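Local structure of TodX (Pseudomonas putida, 3BS0) at residues L48-V53 with P78-Q83; L157-L162 with A213-G218; P188-F193 with A252-I257. The protein is an outer-membrane beta barrel that carries toluene across the outer membrane, a first step in its biodegradation, and belongs to the FadL family of transporters of hydrophobic compounds. One frame throughout, in Å; residues are numbered along the deposited sequence.

Contact 1: residues L48-V53 with P78-Q83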
loop_
_atom_site.group_PDB
_atom_site.type_symbol
_atom_site.label_atom_id
_atom_site.label_comp_id
_atom_site.label_asym_id
_atom_site.label_seq_id
_atom_site.Cartn_x
_atom_site.Cartn_y
_atom_site.Cartn_z
ATOM N N LEU A 48 12.940 2.586 15.043
ATOM C CA LEU A 48 11.570 2.420 15.512
ATOM C C LEU A 48 10.652 3.503 14.989
ATOM O O LEU A 48 10.908 4.693 15.194
ATOM C CB LEU A 48 11.545 2.436 17.039
ATOM C CG LEU A 48 11.353 1.046 17.635
ATOM C CD1 LEU A 48 11.646 1.076 19.119
ATOM C CD2 LEU A 48 9.912 0.588 17.371
ATOM N N GLY A 49 9.569 3.091 14.325
ATOM C CA GLY A 49 8.637 4.062 13.771
ATOM C C GLY A 49 7.166 3.694 13.667
ATOM O O GLY A 49 6.776 2.537 13.777
ATOM N N LEU A 50 6.350 4.719 13.436
ATOM C CA LEU A 50 4.913 4.571 13.312
ATOM C C LEU A 50 4.366 5.228 12.054
ATOM O O LEU A 50 4.585 6.409 11.804
ATOM C CB LEU A 50 4.245 5.178 14.532
ATOM C CG LEU A 50 4.602 4.485 15.837
ATOM C CD1 LEU A 50 4.306 5.421 16.982
ATOM C CD2 LEU A 50 3.811 3.197 15.970
ATOM N N ASP A 51 3.632 4.452 11.270
ATOM C CA ASP A 51 3.038 4.934 10.027
ATOM C C ASP A 51 1.533 5.132 10.221
ATOM O O ASP A 51 0.853 4.232 10.721
ATOM C CB ASP A 51 3.283 3.899 8.924
ATOM C CG ASP A 51 3.336 4.506 7.538
ATOM O OD1 ASP A 51 2.279 4.915 7.009
ATOM O OD2 ASP A 51 4.446 4.573 6.971
ATOM N N VAL A 52 1.019 6.307 9.855
ATOM C CA VAL A 52 -0.416 6.581 9.955
ATOM C C VAL A 52 -0.912 7.094 8.617
ATOM O O VAL A 52 -0.399 8.085 8.106
ATOM C CB VAL A 52 -0.771 7.652 11.008
ATOM C CG1 VAL A 52 -1.817 7.091 11.955
ATOM C CG2 VAL A 52 0.459 8.105 11.760
ATOM N N VAL A 53 -1.925 6.429 8.069
ATOM C CA VAL A 53 -2.487 6.805 6.782
ATOM C C VAL A 53 -3.934 7.279 6.829
ATOM O O VAL A 53 -4.862 6.477 6.771
ATOM C CB VAL A 53 -2.403 5.633 5.786
ATOM C CG1 VAL A 53 -2.854 6.092 4.397
ATOM C CG2 VAL A 53 -0.972 5.081 5.753
ATOM N N PRO A 78 -7.544 6.220 12.178
ATOM C CA PRO A 78 -6.570 5.454 11.379
ATOM C C PRO A 78 -5.870 4.201 11.893
ATOM O O PRO A 78 -5.858 3.891 13.080
ATOM C CB PRO A 78 -5.527 6.505 10.995
ATOM C CG PRO A 78 -6.255 7.812 11.149
ATOM C CD PRO A 78 -7.048 7.589 12.390
ATOM N N TYR A 79 -5.269 3.491 10.946
ATOM C CA TYR A 79 -4.501 2.303 11.250
ATOM C C TYR A 79 -3.061 2.803 11.382
ATOM O O TYR A 79 -2.560 3.565 10.551
ATOM C CB TYR A 79 -4.592 1.279 10.111
ATOM C CG TYR A 79 -3.823 -0.003 10.379
ATOM C CD1 TYR A 79 -4.266 -0.924 11.338
ATOM C CD2 TYR A 79 -2.634 -0.286 9.692
ATOM C CE1 TYR A 79 -3.543 -2.099 11.609
ATOM C CE2 TYR A 79 -1.904 -1.453 9.955
ATOM C CZ TYR A 79 -2.360 -2.355 10.913
ATOM O OH TYR A 79 -1.620 -3.492 11.176
ATOM N N VAL A 80 -2.415 2.382 12.451
ATOM C CA VAL A 80 -1.047 2.757 12.729
ATOM C C VAL A 80 -0.175 1.518 12.560
ATOM O O VAL A 80 -0.402 0.486 13.211
ATOM C CB VAL A 80 -0.928 3.266 14.150
ATOM C CG1 VAL A 80 0.525 3.460 14.509
ATOM C CG2 VAL A 80 -1.716 4.565 14.284
ATOM N N GLY A 81 0.804 1.616 11.667
ATOM C CA GLY A 81 1.690 0.499 11.424
ATOM C C GLY A 81 3.037 0.717 12.081
ATOM O O GLY A 81 3.674 1.747 11.879
ATOM N N PRO A 82 3.494 -0.238 12.893
ATOM C CA PRO A 82 4.787 -0.092 13.557
ATOM C C PRO A 82 5.917 -0.482 12.600
ATOM O O PRO A 82 5.688 -1.190 11.609
ATOM C CB PRO A 82 4.670 -1.058 14.720
ATOM C CG PRO A 82 3.917 -2.207 14.089
ATOM C CD PRO A 82 2.820 -1.481 13.318
ATOM N N GLN A 83 7.129 -0.009 12.887
ATOM C CA GLN A 83 8.264 -0.342 12.045
ATOM C C GLN A 83 9.497 -0.497 12.915
ATOM O O GLN A 83 9.984 0.460 13.521
ATOM C CB GLN A 83 8.457 0.724 10.967
ATOM C CG GLN A 83 7.138 1.418 10.585
ATOM C CD GLN A 83 7.045 1.802 9.120
ATOM O OE1 GLN A 83 7.909 2.512 8.591
ATOM N NE2 GLN A 83 5.986 1.335 8.452
#
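G49 and D51 bind Q83 and G81 through their backbones, joining two antiparallel strands. The D51-G81 pair is bonded in both directions: D51 N gives to G81 O at 2.8 Å, and the return bond from G81 N to D51 O is equally short and close to straight. G49 N also gives to Q83 O, whereas the answering bond from Q83 N to G49 O is weak, with an angle of 125° at the hydrogen.

Apolar contacts gather on the face of L50, V52 and V80. V52 and V80 leave the sheet next to each other, and V52 CG1 meets V80 CG2 at 3.4 Å. The other branch of V80, CG1, set anti to the backbone N (chi1 172°), receives L50 CD2 at 3.6 Å, while P78 CB reaches V52 CG1 from the loop end.

On the opposite face, the polar groups only approach each other. Q83 NE2 is 3.9 Å from D51 OD2, with the amide and carboxylate planes 40° apart, and finds a weak hydrogen bond at V101 O instead. D51 OD2 makes a long, weak ion pair with R14 of helix 11-15. Strand 417-433 continues the barrel beyond 48-53, and strand 93-108 beyond 80-90.

Contact 2: residues L157-L162 with A213-G218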
loop_
_atom_site.group_PDB
_atom_site.type_symbol
_atom_site.label_atom_id
_atom_site.label_comp_id
_atom_site.label_asym_id
_atom_site.label_seq_id
_atom_site.Cartn_x
_atom_site.Cartn_y
_atom_site.Cartn_z
ATOM N N LEU A 157 9.438 -11.729 2.504
ATOM C CA LEU A 157 8.458 -12.424 3.316
ATOM C C LEU A 157 7.458 -11.307 3.599
ATOM O O LEU A 157 7.715 -10.374 4.374
ATOM C CB LEU A 157 9.018 -12.963 4.633
ATOM C CG LEU A 157 7.939 -13.390 5.648
ATOM C CD1 LEU A 157 6.617 -13.734 4.956
ATOM C CD2 LEU A 157 8.446 -14.588 6.436
ATOM N N VAL A 158 6.324 -11.426 2.926
ATOM C CA VAL A 158 5.236 -10.482 2.999
ATOM C C VAL A 158 4.028 -11.226 3.562
ATOM O O VAL A 158 3.798 -12.387 3.226
ATOM C CB VAL A 158 4.950 -9.983 1.578
ATOM C CG1 VAL A 158 3.816 -8.966 1.566
ATOM C CG2 VAL A 158 6.223 -9.411 0.991
ATOM N N TRP A 159 3.283 -10.571 4.445
ATOM C CA TRP A 159 2.083 -11.150 5.047
ATOM C C TRP A 159 0.971 -10.161 4.718
ATOM O O TRP A 159 1.036 -8.991 5.090
ATOM C CB TRP A 159 2.232 -11.275 6.578
ATOM C CG TRP A 159 1.016 -11.870 7.286
ATOM C CD1 TRP A 159 0.667 -13.187 7.348
ATOM C CD2 TRP A 159 -0.018 -11.152 7.987
ATOM N NE1 TRP A 159 -0.514 -13.336 8.034
ATOM C CE2 TRP A 159 -0.958 -12.105 8.435
ATOM C CE3 TRP A 159 -0.244 -9.794 8.271
ATOM C CZ2 TRP A 159 -2.104 -11.746 9.158
ATOM C CZ3 TRP A 159 -1.395 -9.436 8.994
ATOM C CH2 TRP A 159 -2.305 -10.411 9.422
ATOM N N THR A 160 -0.043 -10.622 4.000
ATOM C CA THR A 160 -1.139 -9.742 3.627
ATOM C C THR A 160 -2.429 -10.218 4.220
ATOM O O THR A 160 -2.706 -11.406 4.248
ATOM C CB THR A 160 -1.346 -9.679 2.105
ATOM O OG1 THR A 160 -0.209 -10.231 1.431
ATOM C CG2 THR A 160 -1.523 -8.243 1.668
ATOM N N SER A 161 -3.218 -9.276 4.695
ATOM C CA SER A 161 -4.509 -9.577 5.273
ATOM C C SER A 161 -5.525 -8.664 4.558
ATOM O O SER A 161 -5.219 -7.509 4.211
ATOM C CB SER A 161 -4.465 -9.291 6.780
ATOM O OG SER A 161 -5.691 -9.605 7.420
ATOM N N LEU A 162 -6.716 -9.188 4.305
ATOM C CA LEU A 162 -7.748 -8.406 3.641
ATOM C C LEU A 162 -9.078 -8.457 4.346
ATOM O O LEU A 162 -9.672 -9.517 4.461
ATOM C CB LEU A 162 -7.994 -8.864 2.201
ATOM C CG LEU A 162 -9.271 -8.170 1.697
ATOM C CD1 LEU A 162 -9.024 -6.669 1.718
ATOM C CD2 LEU A 162 -9.701 -8.622 0.294
ATOM N N ALA A 213 -9.957 -15.386 8.248
ATOM C CA ALA A 213 -9.173 -14.192 7.904
ATOM C C ALA A 213 -8.437 -14.401 6.599
ATOM O O ALA A 213 -7.492 -15.182 6.524
ATOM C CB ALA A 213 -8.185 -13.842 9.019
ATOM N N VAL A 214 -8.903 -13.701 5.573
ATOM C CA VAL A 214 -8.324 -13.784 4.249
ATOM C C VAL A 214 -6.901 -13.220 4.266
ATOM O O VAL A 214 -6.674 -12.032 4.519
ATOM C CB VAL A 214 -9.204 -13.027 3.278
ATOM C CG1 VAL A 214 -8.797 -13.323 1.853
ATOM C CG2 VAL A 214 -10.631 -13.431 3.517
ATOM N N ASP A 215 -5.931 -14.079 4.006
ATOM C CA ASP A 215 -4.556 -13.646 4.054
ATOM C C ASP A 215 -3.728 -14.548 3.190
ATOM O O ASP A 215 -4.214 -15.528 2.656
ATOM C CB ASP A 215 -4.037 -13.714 5.500
ATOM C CG ASP A 215 -4.271 -15.088 6.142
ATOM O OD1 ASP A 215 -4.357 -16.089 5.394
ATOM O OD2 ASP A 215 -4.364 -15.185 7.382
ATOM N N ALA A 216 -2.460 -14.209 3.066
ATOM C CA ALA A 216 -1.538 -15.003 2.291
ATOM C C ALA A 216 -0.158 -14.682 2.835
ATOM O O ALA A 216 0.050 -13.632 3.454
ATOM C CB ALA A 216 -1.628 -14.627 0.841
ATOM N N VAL A 217 0.776 -15.603 2.647
ATOM C CA VAL A 217 2.140 -15.371 3.078
ATOM C C VAL A 217 2.963 -15.677 1.839
ATOM O O VAL A 217 2.599 -16.546 1.070
ATOM C CB VAL A 217 2.553 -16.295 4.228
ATOM C CG1 VAL A 217 3.782 -15.722 4.911
ATOM C CG2 VAL A 217 1.422 -16.444 5.221
ATOM N N GLY A 218 4.046 -14.942 1.622
ATOM C CA GLY A 218 4.870 -15.187 0.458
ATOM C C GLY A 218 6.232 -14.554 0.613
ATOM O O GLY A 218 6.540 -13.978 1.649
#
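L157 lies against V217 and G218 where strand 158-162 begins, and its side chain can be traced outward. L157 CB starts 4.0 Å from G218 O. With CG set opposite the backbone N (chi1 166°), the chain turns along the partner strand. At the tip the two methyls differ: L157 CD1 reaches V217 CG1 at 3.5 Å and also lies near G218 O, whereas CD2 is turned away from V217.

V217 thus has a neighbour for each branch, for its CG2 comes up to CD1 of W159 at 4.0 Å. This methyl meets the indole at its edge, near the ring plane, and the two side chains cross at a slant. Further along the ring, W159 NE1 is 4.3 Å from D215 OD2, a distant approach rather than a bond.

Beneath these side chains the backbones are paired from V158 with G218 to S161 with D215. V158 exchanges hydrogen bonds with G218, and T160 with A216; the straightest is T160 N to A216 O, at 170°. L162 N adds a single further bond to V214 O at 2.9 Å.

W159, S161, D215 and V217 share one face; V158, T160, L162, V214 and A216 share the other, where L162 and V214 meet L248 and L204 and a bound detergent touches L162. Strands 129-143 and 244-257 flank the pair, so neighbouring strands continue on both sides in the closed antiparallel meander typical of outer-membrane transporters of the FadL family.

Contact 3: residues P188-F193 with A252-I257. With C8E ((hydroxyethyloxy)tri(ethyloxy)octane), chain C.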
loop_
_atom_site.group_PDB
_atom_site.type_symbol
_atom_site.label_atom_id
_atom_site.label_comp_id
_atom_site.label_asym_id
_atom_site.label_seq_id
_atom_site.Cartn_x
_atom_site.Cartn_y
_atom_site.Cartn_z
ATOM N N PRO A 188 -28.178 -19.552 -9.887
ATOM C CA PRO A 188 -29.561 -20.003 -10.037
ATOM C C PRO A 188 -30.338 -20.259 -8.761
ATOM O O PRO A 188 -31.547 -20.364 -8.803
ATOM C CB PRO A 188 -29.428 -21.264 -10.881
ATOM C CG PRO A 188 -28.104 -21.783 -10.497
ATOM C CD PRO A 188 -27.257 -20.550 -10.466
ATOM N N SER A 189 -29.685 -20.389 -7.623
ATOM C CA SER A 189 -30.473 -20.621 -6.415
ATOM C C SER A 189 -30.817 -19.337 -5.659
ATOM O O SER A 189 -31.893 -19.234 -5.073
ATOM C CB SER A 189 -29.756 -21.610 -5.488
ATOM O OG SER A 189 -28.368 -21.365 -5.478
ATOM N N LEU A 190 -29.925 -18.352 -5.686
ATOM C CA LEU A 190 -30.190 -17.103 -4.981
ATOM C C LEU A 190 -30.842 -16.003 -5.837
ATOM O O LEU A 190 -31.542 -15.130 -5.319
ATOM C CB LEU A 190 -28.887 -16.579 -4.362
ATOM C CG LEU A 190 -28.285 -17.520 -3.317
ATOM C CD1 LEU A 190 -26.923 -17.007 -2.874
ATOM C CD2 LEU A 190 -29.227 -17.633 -2.130
ATOM N N ALA A 191 -30.612 -16.062 -7.142
ATOM C CA ALA A 191 -31.145 -15.079 -8.085
ATOM C C ALA A 191 -32.597 -14.681 -7.881
ATOM O O ALA A 191 -32.948 -13.510 -8.050
ATOM C CB ALA A 191 -30.955 -15.573 -9.507
ATOM N N GLY A 192 -33.441 -15.648 -7.532
ATOM C CA GLY A 192 -34.848 -15.360 -7.314
ATOM C C GLY A 192 -35.069 -14.610 -6.017
ATOM O O GLY A 192 -36.002 -13.814 -5.887
ATOM N N PHE A 193 -34.204 -14.858 -5.044
ATOM C CA PHE A 193 -34.322 -14.219 -3.750
ATOM C C PHE A 193 -33.909 -12.759 -3.869
ATOM O O PHE A 193 -34.604 -11.864 -3.391
ATOM C CB PHE A 193 -33.429 -14.939 -2.729
ATOM C CG PHE A 193 -33.551 -14.397 -1.338
ATOM C CD1 PHE A 193 -34.744 -14.529 -0.628
ATOM C CD2 PHE A 193 -32.488 -13.702 -0.748
ATOM C CE1 PHE A 193 -34.880 -13.971 0.659
ATOM C CE2 PHE A 193 -32.617 -13.150 0.523
ATOM C CZ PHE A 193 -33.810 -13.284 1.225
ATOM N N ALA A 252 -15.519 -16.097 4.703
ATOM C CA ALA A 252 -16.317 -15.006 4.186
ATOM C C ALA A 252 -17.775 -15.385 4.275
ATOM O O ALA A 252 -18.129 -16.557 4.191
ATOM C CB ALA A 252 -15.945 -14.732 2.741
ATOM N N THR A 253 -18.626 -14.390 4.461
ATOM C CA THR A 253 -20.049 -14.624 4.537
ATOM C C THR A 253 -20.723 -13.989 3.334
ATOM O O THR A 253 -20.734 -12.769 3.180
ATOM C CB THR A 253 -20.666 -14.010 5.807
ATOM O OG1 THR A 253 -20.054 -14.574 6.967
ATOM C CG2 THR A 253 -22.165 -14.285 5.846
ATOM N N LEU A 254 -21.262 -14.819 2.458
ATOM C CA LEU A 254 -21.976 -14.308 1.301
ATOM C C LEU A 254 -23.394 -14.196 1.805
ATOM O O LEU A 254 -23.941 -15.150 2.344
ATOM C CB LEU A 254 -21.937 -15.288 0.149
ATOM C CG LEU A 254 -22.977 -14.888 -0.888
ATOM C CD1 LEU A 254 -22.523 -13.625 -1.618
ATOM C CD2 LEU A 254 -23.194 -16.033 -1.861
ATOM N N SER A 255 -23.988 -13.027 1.645
ATOM C CA SER A 255 -25.334 -12.828 2.126
ATOM C C SER A 255 -26.221 -12.131 1.100
ATOM O O SER A 255 -25.942 -11.039 0.645
ATOM C CB SER A 255 -25.285 -12.049 3.435
ATOM O OG SER A 255 -26.053 -10.885 3.322
ATOM N N ALA A 256 -27.292 -12.809 0.736
ATOM C CA ALA A 256 -28.240 -12.336 -0.242
ATOM C C ALA A 256 -29.305 -11.539 0.466
ATOM O O ALA A 256 -29.678 -11.866 1.591
ATOM C CB ALA A 256 -28.867 -13.535 -0.968
ATOM N N ILE A 257 -29.791 -10.491 -0.193
ATOM C CA ILE A 257 -30.839 -9.667 0.381
ATOM C C ILE A 257 -31.995 -9.474 -0.609
ATOM O O ILE A 257 -31.794 -9.113 -1.777
ATOM C CB ILE A 257 -30.257 -8.330 0.818
ATOM C CG1 ILE A 257 -29.065 -8.592 1.758
ATOM C CG2 ILE A 257 -31.338 -7.491 1.521
ATOM C CD1 ILE A 257 -27.802 -7.837 1.376
HETATM C C1 C8E C . -25.019 -13.956 -4.904
HETATM C C2 C8E C . -25.963 -14.268 -5.965
HETATM C C3 C8E C . -26.364 -13.116 -6.766
HETATM C C4 C8E C . -27.147 -13.605 -7.883
HETATM C C5 C8E C . -28.331 -12.734 -8.033
HETATM C C6 C8E C . -28.628 -12.479 -9.432
HETATM C C7 C8E C . -29.746 -11.577 -9.243
HETATM C C8 C8E C . -30.040 -10.858 -10.491
HETATM O O9 C8E C . -31.323 -10.442 -10.923
HETATM C C10 C8E C . -32.324 -11.432 -11.127
HETATM C C11 C8E C . -33.558 -10.697 -11.578
HETATM O O12 C8E C . -34.578 -11.608 -12.069
HETATM C C13 C8E C . -35.585 -12.036 -11.082
HETATM C C14 C8E C . -37.012 -11.412 -10.871
HETATM O O15 C8E C . -37.665 -10.858 -9.678
#
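The helix carrying L190 and F193 runs in roughly the same sense as the strand carrying A256, their axes 38° apart and 8.3 Å from each other at closest approach. The closest alpha carbons, L190 CA and A256 CA, are 7.0 Å apart, so the segments meet through side chains rather than paired backbones. The helix is kinked at G192 and F193, where regular bonding to the preceding turn lapses, although F193 N keeps a weak bond to L190 O.

L190 and L254 reach toward each other tip to tip, L190 CD1 standing 4.0 Å from L254 CD2. Both leucines also meet the alkyl end of a C8E detergent: its C1 is 4.1 Å from L190 CD1 and as far from either methyl of L254. The tail continues past A191, whose CA is 3.7 Å from C5. An apolar chain held between helix 186-194 and L254 of a barrel strand recalls FadL, in which detergent occupies hydrophobic binding sites, and here too it may mark a place for hydrophobic substrates.

F193 approaches A256 edge-on. With CG anti to the backbone N (chi1 -176°), the ring is carried across to the strand, where F193 CD2 rests 3.6 Å from A256 CB. The next ring atom, CE2 of F193, lies 3.4 Å from A256 O, and the carbonyl carbon of A256 sits in the ring plane. Without this ring, as with an alanine here, the A256 methyl is likely to be less covered and a gap to open beside the carbonyl of A256. L264 of strand 263-272 touches both L190 and F193, while strand 199-204 pairs with 252-257 along its other edge.

How the contacts relate
Contacts 1 and 2 are antiparallel strand pairs in the barrel wall, held by backbone hydrogen bonds and partly buried, with residues such as L50 and V217 on the surface. Contact 3 is buried and apolar, joining a helix to a strand by van der Waals contacts that include F193 against the backbone carbonyl of A256. Contacts 2 and 3 are linked through the wall, since strands 214-228 and 244-257 are neighbours, and their segments alternate along the chain; each also has a detergent beside a leucine. Contact 1 closes before either opens, and its D51 and Q83 give it a polar face absent from contact 3. The centres of contacts 1 and 3 are about 38 Å apart.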